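Local coordinates for protein TAF6 (PDB 4ATG) that probably serves as a subunit of the general transcription factor TFIID, its C-terminal HEAT-repeat domain taking part in forming the complex between TAF6 and TAF9, at residues A[131-136]-A[155-160]; A[90-95]-A[112-117]; A[105-110]-A[147-152]; A[55-60]-A[98-103]; A[27-32]-A[67-72]. One frame throughout, in Å; residues are numbered along the deposited sequence.

Interaction 1 of 5, residues A[131-136]-A[155-160]; sequences RVLKTL and YCLSIL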
# COMPACT_ATOMS: atom_id res chain seq x y z
N ARG A 131 -8.61 9.61 6.32
CA ARG A 131 -7.71 9.88 5.20
C ARG A 131 -7.72 8.74 4.17
O ARG A 131 -7.83 9.00 2.96
CB ARG A 131 -6.28 10.18 5.69
CG ARG A 131 -6.15 11.60 6.26
CD ARG A 131 -4.80 11.85 6.91
NE ARG A 131 -4.77 13.16 7.57
CZ ARG A 131 -3.80 13.58 8.37
NH1 ARG A 131 -2.76 12.80 8.64
NH2 ARG A 131 -3.88 14.78 8.94
N VAL A 132 -7.62 7.49 4.65
CA VAL A 132 -7.67 6.28 3.80
C VAL A 132 -9.03 6.22 3.08
O VAL A 132 -9.05 6.09 1.86
CB VAL A 132 -7.35 4.98 4.61
CG1 VAL A 132 -7.69 3.72 3.81
CG2 VAL A 132 -5.89 4.95 5.05
N LEU A 133 -10.15 6.34 3.82
CA LEU A 133 -11.47 6.26 3.18
C LEU A 133 -11.70 7.36 2.15
O LEU A 133 -12.31 7.10 1.10
CB LEU A 133 -12.62 6.22 4.20
CG LEU A 133 -12.61 5.10 5.24
CD1 LEU A 133 -13.76 5.27 6.21
CD2 LEU A 133 -12.70 3.72 4.58
N LYS A 134 -11.21 8.59 2.45
CA LYS A 134 -11.38 9.75 1.57
C LYS A 134 -10.67 9.54 0.24
O LYS A 134 -11.27 9.78 -0.81
CB LYS A 134 -10.94 11.06 2.25
CG LYS A 134 -11.27 12.31 1.44
CD LYS A 134 -10.75 13.59 2.11
CE LYS A 134 -11.33 14.80 1.40
NZ LYS A 134 -11.13 16.05 2.17
N THR A 135 -9.41 9.07 0.29
CA THR A 135 -8.60 8.79 -0.89
C THR A 135 -9.29 7.72 -1.76
O THR A 135 -9.50 7.94 -2.95
CB THR A 135 -7.19 8.37 -0.48
OG1 THR A 135 -6.58 9.46 0.22
CG2 THR A 135 -6.32 7.95 -1.66
N LEU A 136 -9.65 6.59 -1.15
CA LEU A 136 -10.26 5.47 -1.88
C LEU A 136 -11.61 5.80 -2.51
O LEU A 136 -11.82 5.50 -3.70
CB LEU A 136 -10.37 4.25 -0.97
CG LEU A 136 -9.06 3.67 -0.45
CD1 LEU A 136 -9.33 2.64 0.63
CD2 LEU A 136 -8.23 3.06 -1.58
N TYR A 155 -11.71 -2.44 -4.46
CA TYR A 155 -11.22 -3.67 -3.83
C TYR A 155 -10.73 -3.37 -2.43
O TYR A 155 -11.10 -4.08 -1.50
CB TYR A 155 -10.08 -4.32 -4.64
CG TYR A 155 -9.62 -5.61 -4.01
CD1 TYR A 155 -10.33 -6.79 -4.19
CD2 TYR A 155 -8.52 -5.63 -3.15
CE1 TYR A 155 -9.95 -7.97 -3.56
CE2 TYR A 155 -8.12 -6.81 -2.51
CZ TYR A 155 -8.85 -7.98 -2.72
OH TYR A 155 -8.47 -9.15 -2.12
N CYS A 156 -9.92 -2.31 -2.27
CA CYS A 156 -9.40 -1.93 -0.95
C CYS A 156 -10.53 -1.59 0.02
O CYS A 156 -10.54 -2.15 1.12
CB CYS A 156 -8.39 -0.80 -1.05
SG CYS A 156 -7.47 -0.52 0.48
N LEU A 157 -11.50 -0.75 -0.40
CA LEU A 157 -12.66 -0.43 0.43
C LEU A 157 -13.40 -1.69 0.87
O LEU A 157 -13.77 -1.82 2.05
CB LEU A 157 -13.64 0.46 -0.35
CG LEU A 157 -13.25 1.95 -0.48
CD1 LEU A 157 -14.17 2.67 -1.45
CD2 LEU A 157 -13.32 2.67 0.89
N SER A 158 -13.59 -2.63 -0.08
CA SER A 158 -14.36 -3.86 0.13
C SER A 158 -13.80 -4.77 1.23
O SER A 158 -14.56 -5.53 1.84
CB SER A 158 -14.49 -4.63 -1.18
OG SER A 158 -13.38 -5.47 -1.44
N ILE A 159 -12.47 -4.71 1.47
CA ILE A 159 -11.87 -5.60 2.47
C ILE A 159 -11.66 -4.93 3.86
O ILE A 159 -11.30 -5.63 4.81
CB ILE A 159 -10.56 -6.25 1.94
CG1 ILE A 159 -9.45 -5.18 1.77
CG2 ILE A 159 -10.82 -7.06 0.62
CD1 ILE A 159 -8.00 -5.73 1.61
N LEU A 160 -11.84 -3.60 3.97
CA LEU A 160 -11.57 -2.92 5.26
C LEU A 160 -12.43 -3.40 6.43
O LEU A 160 -11.88 -3.82 7.46
CB LEU A 160 -11.64 -1.39 5.12
CG LEU A 160 -10.61 -0.78 4.17
CD1 LEU A 160 -10.85 0.72 3.97
CD2 LEU A 160 -9.17 -1.11 4.61

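Interaction 2 of 5, residues A[90-95]-A[112-117]; sequences PSLLTC and DIVKYI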
# COMPACT_ATOMS: atom_id res chain seq x y z
N PRO A 90 0.43 6.48 2.07
CA PRO A 90 0.24 7.03 0.71
C PRO A 90 1.03 6.28 -0.36
O PRO A 90 0.54 6.14 -1.47
CB PRO A 90 0.61 8.51 0.84
CG PRO A 90 1.45 8.61 2.02
CD PRO A 90 1.03 7.51 2.96
N SER A 91 2.19 5.70 -0.01
CA SER A 91 3.01 4.92 -0.95
C SER A 91 2.28 3.60 -1.29
O SER A 91 2.19 3.22 -2.45
CB SER A 91 4.37 4.63 -0.35
OG SER A 91 5.18 3.98 -1.31
N LEU A 92 1.73 2.92 -0.28
CA LEU A 92 0.90 1.74 -0.51
C LEU A 92 -0.34 2.11 -1.32
O LEU A 92 -0.70 1.38 -2.22
CB LEU A 92 0.47 1.14 0.80
CG LEU A 92 1.51 0.35 1.58
CD1 LEU A 92 0.95 0.06 3.01
CD2 LEU A 92 1.89 -0.94 0.84
N LEU A 93 -0.98 3.24 -1.01
CA LEU A 93 -2.16 3.67 -1.77
C LEU A 93 -1.86 3.96 -3.23
O LEU A 93 -2.70 3.69 -4.08
CB LEU A 93 -2.87 4.85 -1.10
CG LEU A 93 -3.57 4.51 0.22
CD1 LEU A 93 -3.98 5.77 0.92
CD2 LEU A 93 -4.81 3.63 0.00
N THR A 94 -0.62 4.45 -3.54
CA THR A 94 -0.19 4.67 -4.94
C THR A 94 -0.20 3.31 -5.68
O THR A 94 -0.58 3.25 -6.84
CB THR A 94 1.19 5.30 -4.96
OG1 THR A 94 1.09 6.61 -4.38
CG2 THR A 94 1.78 5.41 -6.36
N CYS A 95 0.20 2.22 -5.00
CA CYS A 95 0.18 0.88 -5.61
C CYS A 95 -1.23 0.36 -5.81
O CYS A 95 -1.45 -0.46 -6.70
CB CYS A 95 1.02 -0.11 -4.81
SG CYS A 95 2.77 0.30 -4.79
N ASP A 112 -4.13 -5.20 0.74
CA ASP A 112 -4.06 -6.09 1.89
C ASP A 112 -3.23 -5.46 3.02
O ASP A 112 -3.56 -5.61 4.20
CB ASP A 112 -3.47 -7.43 1.50
CG ASP A 112 -4.37 -8.23 0.56
OD1 ASP A 112 -5.60 -7.97 0.53
OD2 ASP A 112 -3.84 -9.12 -0.14
N ILE A 113 -2.14 -4.76 2.65
CA ILE A 113 -1.28 -4.11 3.65
C ILE A 113 -1.96 -2.88 4.18
O ILE A 113 -1.90 -2.62 5.39
CB ILE A 113 0.18 -3.86 3.14
CG1 ILE A 113 0.77 -5.19 2.53
CG2 ILE A 113 1.08 -3.35 4.32
CD1 ILE A 113 0.74 -6.43 3.45
N VAL A 114 -2.64 -2.13 3.31
CA VAL A 114 -3.43 -0.97 3.78
C VAL A 114 -4.46 -1.45 4.80
O VAL A 114 -4.69 -0.77 5.81
CB VAL A 114 -4.14 -0.22 2.62
CG1 VAL A 114 -5.15 0.82 3.14
CG2 VAL A 114 -3.12 0.44 1.70
N LYS A 115 -5.09 -2.61 4.55
CA LYS A 115 -6.09 -3.17 5.49
C LYS A 115 -5.44 -3.51 6.83
O LYS A 115 -6.00 -3.21 7.87
CB LYS A 115 -6.78 -4.41 4.90
CG LYS A 115 -7.63 -5.16 5.96
CD LYS A 115 -8.33 -6.38 5.41
CE LYS A 115 -9.07 -7.14 6.51
NZ LYS A 115 -9.92 -6.23 7.34
N TYR A 116 -4.27 -4.11 6.80
CA TYR A 116 -3.56 -4.46 8.04
C TYR A 116 -3.30 -3.20 8.87
O TYR A 116 -3.49 -3.21 10.09
CB TYR A 116 -2.22 -5.13 7.70
CG TYR A 116 -1.48 -5.58 8.95
CD1 TYR A 116 -1.73 -6.82 9.51
CD2 TYR A 116 -0.60 -4.72 9.61
CE1 TYR A 116 -1.09 -7.23 10.68
CE2 TYR A 116 0.07 -5.13 10.77
CZ TYR A 116 -0.20 -6.37 11.31
OH TYR A 116 0.45 -6.82 12.43
N ILE A 117 -2.88 -2.12 8.22
CA ILE A 117 -2.60 -0.84 8.91
C ILE A 117 -3.90 -0.29 9.46
O ILE A 117 -3.96 0.11 10.62
CB ILE A 117 -1.90 0.14 7.95
CG1 ILE A 117 -0.49 -0.37 7.58
CG2 ILE A 117 -1.84 1.58 8.57
CD1 ILE A 117 0.21 0.44 6.41

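Interaction 3 of 5, residues A[105-110]-A[147-152]; sequences DVRKMS and EDSQYG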
# COMPACT_ATOMS: atom_id res chain seq x y z
N ASP A 105 -2.83 -8.01 -9.28
CA ASP A 105 -2.25 -8.65 -8.09
C ASP A 105 -1.45 -7.65 -7.24
O ASP A 105 -1.40 -7.78 -6.02
CB ASP A 105 -1.36 -9.83 -8.49
CG ASP A 105 -2.13 -11.06 -8.94
OD1 ASP A 105 -3.36 -11.12 -8.68
OD2 ASP A 105 -1.50 -11.97 -9.52
N VAL A 106 -0.82 -6.67 -7.89
CA VAL A 106 -0.06 -5.62 -7.18
C VAL A 106 -1.04 -4.77 -6.37
O VAL A 106 -0.81 -4.50 -5.20
CB VAL A 106 0.79 -4.75 -8.14
CG1 VAL A 106 1.36 -3.52 -7.42
CG2 VAL A 106 1.91 -5.57 -8.77
N ARG A 107 -2.12 -4.36 -7.02
CA ARG A 107 -3.14 -3.51 -6.39
C ARG A 107 -3.75 -4.21 -5.18
O ARG A 107 -3.88 -3.59 -4.13
CB ARG A 107 -4.24 -3.18 -7.39
CG ARG A 107 -3.74 -2.41 -8.61
CD ARG A 107 -4.89 -2.11 -9.56
NE ARG A 107 -4.41 -1.48 -10.79
CZ ARG A 107 -4.13 -0.19 -10.92
NH1 ARG A 107 -4.30 0.65 -9.91
NH2 ARG A 107 -3.68 0.29 -12.07
N LYS A 108 -4.10 -5.48 -5.34
CA LYS A 108 -4.70 -6.26 -4.26
C LYS A 108 -3.71 -6.49 -3.13
O LYS A 108 -4.11 -6.41 -1.95
CB LYS A 108 -5.21 -7.59 -4.78
CG LYS A 108 -6.42 -7.44 -5.70
CD LYS A 108 -6.79 -8.80 -6.26
CE LYS A 108 -8.07 -8.73 -7.01
NZ LYS A 108 -8.25 -9.93 -7.88
N MET A 109 -2.43 -6.81 -3.46
CA MET A 109 -1.40 -7.08 -2.45
C MET A 109 -1.19 -5.83 -1.59
O MET A 109 -1.14 -5.93 -0.37
CB MET A 109 -0.08 -7.47 -3.12
CG MET A 109 1.00 -7.78 -2.12
SD MET A 109 2.60 -7.96 -2.94
CE MET A 109 3.61 -8.38 -1.57
N SER A 110 -1.06 -4.66 -2.25
CA SER A 110 -0.89 -3.40 -1.51
C SER A 110 -2.13 -3.11 -0.68
O SER A 110 -1.99 -2.68 0.46
CB SER A 110 -0.63 -2.24 -2.46
OG SER A 110 -0.43 -1.06 -1.69
N GLU A 147 -10.41 2.41 -15.30
CA GLU A 147 -11.10 1.23 -14.79
C GLU A 147 -10.26 0.50 -13.73
O GLU A 147 -10.79 0.09 -12.70
CB GLU A 147 -11.40 0.28 -15.95
CG GLU A 147 -12.15 -0.98 -15.56
CD GLU A 147 -12.63 -1.79 -16.74
OE1 GLU A 147 -11.78 -2.22 -17.55
OE2 GLU A 147 -13.86 -2.02 -16.84
N ASP A 148 -8.95 0.32 -14.00
CA ASP A 148 -8.04 -0.39 -13.09
C ASP A 148 -7.82 0.37 -11.78
O ASP A 148 -7.76 -0.26 -10.72
CB ASP A 148 -6.71 -0.71 -13.79
CG ASP A 148 -6.79 -1.81 -14.85
OD1 ASP A 148 -7.87 -2.44 -14.98
OD2 ASP A 148 -5.76 -2.06 -15.52
N SER A 149 -7.76 1.73 -11.86
CA SER A 149 -7.60 2.57 -10.66
C SER A 149 -8.83 2.47 -9.76
O SER A 149 -8.70 2.28 -8.55
CB SER A 149 -7.35 4.03 -11.04
OG SER A 149 -6.03 4.19 -11.51
N GLN A 150 -10.04 2.60 -10.36
CA GLN A 150 -11.31 2.52 -9.64
C GLN A 150 -11.50 1.13 -9.03
O GLN A 150 -12.04 1.02 -7.93
CB GLN A 150 -12.48 2.82 -10.58
CG GLN A 150 -12.51 4.28 -11.07
CD GLN A 150 -13.56 4.46 -12.14
OE1 GLN A 150 -14.11 3.50 -12.67
NE2 GLN A 150 -13.84 5.71 -12.49
N TYR A 151 -11.04 0.08 -9.74
CA TYR A 151 -11.11 -1.31 -9.28
C TYR A 151 -10.24 -1.49 -8.04
O TYR A 151 -10.66 -2.13 -7.08
CB TYR A 151 -10.68 -2.28 -10.39
CG TYR A 151 -10.61 -3.72 -9.95
CD1 TYR A 151 -11.75 -4.51 -9.89
CD2 TYR A 151 -9.39 -4.30 -9.61
CE1 TYR A 151 -11.69 -5.83 -9.48
CE2 TYR A 151 -9.32 -5.62 -9.17
CZ TYR A 151 -10.48 -6.39 -9.12
OH TYR A 151 -10.42 -7.70 -8.74
N GLY A 152 -9.00 -0.99 -8.10
CA GLY A 152 -8.10 -1.09 -6.95
C GLY A 152 -8.72 -0.40 -5.75
O GLY A 152 -8.79 -0.98 -4.66

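Interaction 4 of 5, residues A[55-60]-A[98-103]; sequences KSFKEA and GKSIVD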
# COMPACT_ATOMS: atom_id res chain seq x y z
N LYS A 55 9.20 4.75 -9.72
CA LYS A 55 10.03 4.44 -10.89
C LYS A 55 9.75 3.05 -11.46
O LYS A 55 10.25 2.73 -12.54
CB LYS A 55 11.52 4.51 -10.48
CG LYS A 55 12.07 5.92 -10.40
CD LYS A 55 13.40 5.95 -9.68
CE LYS A 55 13.96 7.35 -9.57
NZ LYS A 55 15.08 7.42 -8.60
N SER A 56 8.97 2.22 -10.72
CA SER A 56 8.75 0.81 -11.06
C SER A 56 7.32 0.38 -11.39
O SER A 56 7.00 -0.81 -11.26
CB SER A 56 9.29 -0.07 -9.94
OG SER A 56 10.58 0.34 -9.54
N PHE A 57 6.47 1.31 -11.86
CA PHE A 57 5.08 0.98 -12.18
C PHE A 57 4.89 -0.17 -13.14
O PHE A 57 3.88 -0.87 -13.04
CB PHE A 57 4.31 2.22 -12.63
CG PHE A 57 4.09 3.25 -11.54
CD1 PHE A 57 3.78 2.86 -10.24
CD2 PHE A 57 4.16 4.61 -11.83
CE1 PHE A 57 3.54 3.81 -9.25
CE2 PHE A 57 3.94 5.56 -10.82
CZ PHE A 57 3.62 5.15 -9.55
N LYS A 58 5.86 -0.39 -14.04
CA LYS A 58 5.82 -1.46 -15.05
C LYS A 58 6.63 -2.70 -14.66
O LYS A 58 6.79 -3.61 -15.48
CB LYS A 58 6.25 -0.92 -16.43
CG LYS A 58 5.45 0.30 -16.94
CD LYS A 58 3.99 -0.02 -17.22
CE LYS A 58 3.24 1.20 -17.66
NZ LYS A 58 1.80 0.91 -17.89
N GLU A 59 7.14 -2.74 -13.41
CA GLU A 59 7.90 -3.87 -12.90
C GLU A 59 7.13 -4.46 -11.73
O GLU A 59 7.38 -4.09 -10.59
CB GLU A 59 9.33 -3.47 -12.49
CG GLU A 59 10.18 -3.06 -13.68
CD GLU A 59 11.58 -2.62 -13.33
OE1 GLU A 59 12.47 -3.49 -13.18
OE2 GLU A 59 11.79 -1.39 -13.20
N ALA A 60 6.13 -5.32 -12.04
CA ALA A 60 5.23 -5.94 -11.06
C ALA A 60 5.98 -6.64 -9.94
O ALA A 60 5.62 -6.47 -8.78
CB ALA A 60 4.28 -6.92 -11.75
N GLY A 98 -2.68 3.66 -8.46
CA GLY A 98 -1.79 4.13 -9.53
C GLY A 98 -2.28 3.82 -10.93
O GLY A 98 -2.69 2.69 -11.21
N LYS A 99 -2.29 4.85 -11.81
CA LYS A 99 -2.80 4.69 -13.18
C LYS A 99 -1.90 3.87 -14.08
O LYS A 99 -2.39 3.29 -15.04
CB LYS A 99 -3.14 6.06 -13.83
CG LYS A 99 -1.95 6.99 -14.07
CD LYS A 99 -2.39 8.33 -14.64
CE LYS A 99 -1.24 9.28 -14.85
NZ LYS A 99 -1.69 10.54 -15.51
N SER A 100 -0.59 3.82 -13.79
CA SER A 100 0.37 3.12 -14.66
C SER A 100 0.58 1.64 -14.33
O SER A 100 1.23 0.94 -15.11
CB SER A 100 1.69 3.89 -14.70
OG SER A 100 1.48 5.27 -14.96
N ILE A 101 0.03 1.16 -13.21
CA ILE A 101 0.16 -0.25 -12.81
C ILE A 101 -0.74 -1.14 -13.68
O ILE A 101 -1.93 -0.86 -13.81
CB ILE A 101 -0.09 -0.41 -11.29
CG1 ILE A 101 1.06 0.25 -10.49
CG2 ILE A 101 -0.29 -1.90 -10.89
CD1 ILE A 101 0.69 0.66 -9.15
N VAL A 102 -0.16 -2.18 -14.27
CA VAL A 102 -0.91 -3.08 -15.15
C VAL A 102 -1.35 -4.39 -14.50
O VAL A 102 -2.25 -5.05 -15.01
CB VAL A 102 -0.25 -3.29 -16.55
CG1 VAL A 102 -0.24 -2.00 -17.37
CG2 VAL A 102 1.16 -3.87 -16.44
N ASP A 103 -0.74 -4.74 -13.34
CA ASP A 103 -1.03 -5.99 -12.65
C ASP A 103 -2.04 -5.81 -11.51
O ASP A 103 -1.75 -5.10 -10.55
CB ASP A 103 0.29 -6.59 -12.13
CG ASP A 103 0.27 -8.08 -11.84
OD1 ASP A 103 -0.83 -8.63 -11.62
OD2 ASP A 103 1.35 -8.69 -11.80
O HOH W 1 2.56 -2.99 -13.58

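Interaction 5 of 5, residues A[27-32]-A[67-72]; sequences IAIECL and IALYFS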
# COMPACT_ATOMS: atom_id res chain seq x y z
N ILE A 27 15.67 -12.72 1.01
CA ILE A 27 16.57 -12.53 2.17
C ILE A 27 16.40 -11.11 2.68
O ILE A 27 16.25 -10.91 3.89
CB ILE A 27 18.05 -12.84 1.79
CG1 ILE A 27 18.19 -14.30 1.31
CG2 ILE A 27 18.97 -12.60 3.01
CD1 ILE A 27 19.52 -14.62 0.58
N ALA A 28 16.39 -10.10 1.77
CA ALA A 28 16.18 -8.70 2.17
C ALA A 28 14.84 -8.51 2.91
O ALA A 28 14.78 -7.82 3.92
CB ALA A 28 16.23 -7.79 0.94
N ILE A 29 13.77 -9.14 2.41
CA ILE A 29 12.43 -9.07 3.04
C ILE A 29 12.53 -9.67 4.44
O ILE A 29 12.04 -9.07 5.40
CB ILE A 29 11.37 -9.78 2.14
CG1 ILE A 29 11.14 -8.98 0.83
CG2 ILE A 29 10.04 -9.99 2.89
CD1 ILE A 29 10.40 -9.79 -0.28
N GLU A 30 13.19 -10.84 4.57
CA GLU A 30 13.36 -11.46 5.90
C GLU A 30 14.18 -10.55 6.82
O GLU A 30 13.81 -10.39 7.99
CB GLU A 30 14.04 -12.85 5.80
CG GLU A 30 14.23 -13.54 7.15
CD GLU A 30 13.02 -14.14 7.85
OE1 GLU A 30 11.87 -13.88 7.41
OE2 GLU A 30 13.22 -14.85 8.86
N CYS A 31 15.32 -9.99 6.32
CA CYS A 31 16.17 -9.10 7.14
C CYS A 31 15.38 -7.95 7.73
O CYS A 31 15.62 -7.61 8.88
CB CYS A 31 17.36 -8.57 6.35
SG CYS A 31 18.60 -9.83 5.96
N LEU A 32 14.53 -7.29 6.93
CA LEU A 32 13.79 -6.12 7.42
C LEU A 32 12.69 -6.47 8.41
O LEU A 32 12.26 -5.59 9.15
CB LEU A 32 13.28 -5.22 6.28
CG LEU A 32 14.36 -4.52 5.41
CD1 LEU A 32 13.79 -3.31 4.72
CD2 LEU A 32 15.60 -4.16 6.21
N ILE A 67 6.25 -3.65 -1.52
CA ILE A 67 5.10 -3.82 -0.62
C ILE A 67 5.48 -4.77 0.52
O ILE A 67 5.16 -4.50 1.68
CB ILE A 67 3.88 -4.33 -1.45
CG1 ILE A 67 3.41 -3.23 -2.44
CG2 ILE A 67 2.72 -4.77 -0.52
CD1 ILE A 67 2.57 -3.81 -3.69
N ALA A 68 6.18 -5.87 0.19
CA ALA A 68 6.62 -6.87 1.19
C ALA A 68 7.63 -6.28 2.14
O ALA A 68 7.58 -6.60 3.32
CB ALA A 68 7.20 -8.10 0.49
N LEU A 69 8.54 -5.37 1.66
CA LEU A 69 9.51 -4.71 2.54
C LEU A 69 8.78 -3.79 3.52
O LEU A 69 9.16 -3.71 4.70
CB LEU A 69 10.55 -3.93 1.73
CG LEU A 69 11.55 -4.80 0.92
CD1 LEU A 69 12.38 -3.90 -0.00
CD2 LEU A 69 12.50 -5.51 1.85
N TYR A 70 7.76 -3.07 3.05
CA TYR A 70 6.99 -2.23 3.99
C TYR A 70 6.37 -3.10 5.09
O TYR A 70 6.42 -2.74 6.27
CB TYR A 70 5.85 -1.50 3.29
CG TYR A 70 6.24 -0.27 2.50
CD1 TYR A 70 7.33 0.52 2.88
CD2 TYR A 70 5.48 0.14 1.41
CE1 TYR A 70 7.65 1.69 2.18
CE2 TYR A 70 5.78 1.31 0.71
CZ TYR A 70 6.88 2.07 1.09
OH TYR A 70 7.17 3.20 0.37
N PHE A 71 5.77 -4.23 4.71
CA PHE A 71 5.12 -5.12 5.67
C PHE A 71 6.14 -5.69 6.64
O PHE A 71 5.83 -5.87 7.82
CB PHE A 71 4.35 -6.25 4.92
CG PHE A 71 3.43 -7.05 5.83
CD1 PHE A 71 2.55 -6.41 6.69
CD2 PHE A 71 3.47 -8.44 5.83
CE1 PHE A 71 1.70 -7.15 7.53
CE2 PHE A 71 2.62 -9.18 6.67
CZ PHE A 71 1.75 -8.53 7.51
N SER A 72 7.37 -5.98 6.17
CA SER A 72 8.41 -6.51 7.06
C SER A 72 8.72 -5.47 8.13
O SER A 72 8.82 -5.81 9.29
CB SER A 72 9.69 -6.82 6.29
OG SER A 72 9.60 -8.03 5.54

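Interaction 1 of 5, residues A[131-136]-A[155-160]
Leu136 carries this contact, meeting Cys156 with its branch end and Leu157 with its base. Its CD1 lies 3.7 Å from Cys156 SG, while CD2 closes on Cys156 CB, so both methyls bear on the cysteine side chain. Lower down the same side chain, Leu136 CB rests 3.7 Å from Leu157 CG. Leu133 works one turn earlier on its helix: its CD2 methyl touches Leu160 CD1 at 3.6 Å and Leu157 CD2 at 3.9 Å, and the Leu133 and Leu160 side chains lie side by side, pointing opposite ways. With SG anti to the backbone N (chi1 -169°), the sulfur of Cys156 comes against Leu136 CD1, while its CB touches both methyls. No hydrogen bond crosses between the segments; the grip is wholly apolar.

The second shell holds these groups from several sides. Val164 of helix 162-179 touches both Leu133 and Leu157, Leu93 of helix 85-97 backs Leu136, and Ala111 and Val114 of helix 104-121 flank Cys156. At the end of 155-160, Lys115 NZ donates a hydrogen bond to Ile159 O. The two segments are roughly antiparallel (142°), their axes 10.3 Å apart at closest approach, and their helices follow one another in the chain: an antiparallel helical hairpin, the kind of packing found in HEAT-repeat domains.

Interaction 2 of 5, residues A[90-95]-A[112-117]
Leu92 presents its side chain to three residues of the opposite helix, and each is met in a different way. Against Ile117 the approach is tip to tip, Leu92 CD1 standing 3.5 Å from Ile117 CD1. Ile113 is crossed at about a right angle, and here the same CD1 of Leu92 comes within 3.7 Å of Ile113 CG2. That branch of Ile113 faces the leucine, while the other, CG1, leads away from the contact (chi1 -50°). Val114 meets the base of Leu92, its CG2 lying 3.8 Å from Leu92 CB. The same methyl also receives Leu93, whose CD2 comes to 4.0 Å from Val114 CG2 with the two side chains again roughly perpendicular. One valine methyl thus touches two consecutive leucines.

The two segments are antiparallel within 34°, their axes 9.7 Å apart at closest approach, and the packing is entirely hydrocarbon. Helix 60-75 covers one flank, where Tyr70 touches Leu92 and both Ile67 and Phe71 touch Ile113. Toward the C-terminal part of the chain, Val132 and Leu136 of helix 128-140 and Cys156 of helix 147-160 continue the core.

Interaction 3 of 5, residues A[105-110]-A[147-152]
The guanidinium of Arg107 has one face laid over the backbone at the start of helix 147-160: Asp148 O lies 3.3 Å above its plane, toward the rim, with Ser149 N a little farther off on the same face. At the second flat group, the Tyr151 ring, Lys108 CE arrives at the edge, near the ring plane, and stands 3.1 Å from Tyr151 OH. Lys108 NZ is 3.2 Å from that same hydroxyl oxygen.

Arg107 runs straight from CG to NE and then turns at its last torsion (chi4 -82°), which lays the planar head across the helix instead of end-on to it. Its NH2 comes to 3.6 Å from Asp148 CB, and its CD passes 4.3 Å from Gly152 CA, where the backbones draw close, the CA atoms of Arg107 and Gly152 being 5.5 Å apart.

The Asp148 carboxylate is not the arginine's partner: it makes a salt bridge to Lys184. Arg107 instead gives hydrogen bonds to backbone carbonyls, NH2 to Gly98 and Ile101 and NH1 to Val96. The NH1 and NH2 groups of a buried cation are therefore bound by neutral carbonyl oxygens, with Asp148 near enough perhaps to stabilise its charge, and the arginine ties the end of helix 85-97 and the loop after it to this pair of helices.

Interaction 4 of 5, residues A[55-60]-A[98-103]
Lys58 extends over Ser100 and gives the one direct hydrogen bond between these loops, from NZ to Ser100 O at 2.8 Å. The bend that makes this possible lies at chi2 (-66°); beyond it the chain is extended, carrying CD and CE over the same carbonyl. The donor stands 19° from the carbonyl plane, with a C=O...N angle of 137°. Val102 comes across the end of the lysine, its CG1 3.6 Å from Lys58 NZ, the two side chains crossing at about a right angle.

Phe57 points its CB at the opposite loop, 3.7 Å from Ser100 CB. The Phe57 ring meets Ser100 CB and Ile101 CG1 at a slant, with Phe57 CD1 3.8 Å from Ile101 CG1. A water joins the main chains here, donating to Phe57 O at 2.6 Å and accepting from Val102 N at 2.9 Å. Farther along, the methyl of Ala60 packs on the carboxylate of Asp103, CB to OD2 being 3.4 Å; the other oxygen of Asp103, OD1, caps helix 104-121 by accepting from Asp105 N.

A type I turn, Ser56 to Glu59, shapes the first loop, which links helix 42-55 to helix 60-75. The second loop links helix 85-97 to helix 104-121. Leu63 and Val106, from the two helices that follow these loops, both pack on Ile101 beneath the surface contact.

Interaction 5 of 5, residues A[27-32]-A[67-72]
Ser72 presses into the backbone of the facing helix, its OG donating a 2.7 Å hydrogen bond to Ile29 O. The hydroxyl comes from above the carbonyl plane, 37° out of it, and it also lies 3.3 Å from Ile29 CG2. Placing OG beside its own backbone N (chi1 -77°) turns it toward this carbonyl. Leu69 fills the neighbouring buried side: its CD2 methyl sits 3.8 Å from Ile29 CA and equally far from Leu32 CD1, and the Leu69 side chain lies at a slant to Leu32 and roughly perpendicular to Ile29.

The two segments run nearly parallel, 22° apart with axes 8.3 Å from each other at closest approach, a packing of non-consecutive helices consistent with the HEAT-repeat family of this domain. Small residues permit the close approach, Ser72 here and Ala68 one turn earlier.

Packing is less enclosed round Ile29 and Ala68, both partly exposed, where Ile29 CD1 covers Ala68 CB at 3.7 Å. On the inner side, Leu69 continues to Ile20 of helix 7-20 and Ile49 of helix 42-55, while Leu32 leans on Phe45.

Overall arrangement
Along the chain, interaction 5 opens first and interaction 1 closes last, the two lying on opposite sides of the molecule's centre, about 24 Å apart between centres. Interaction 2 is near the middle, about 2 Å from that centre. Interactions 2 and 3 share helix 104-121, and interactions 1 and 3 share helix 147-160, so these three are directly coupled. Interaction 4 joins two loops at the surface, its centre about 10 Å from that of interaction 3, and Arg107 bonds the two together. Interactions 1 and 2 join consecutive antiparallel helices, whereas 3 and 5 join nearly parallel ones. Together they tie helices from 25-34 to 147-160 into one all-helical packing, consistent with a single HEAT-repeat domain.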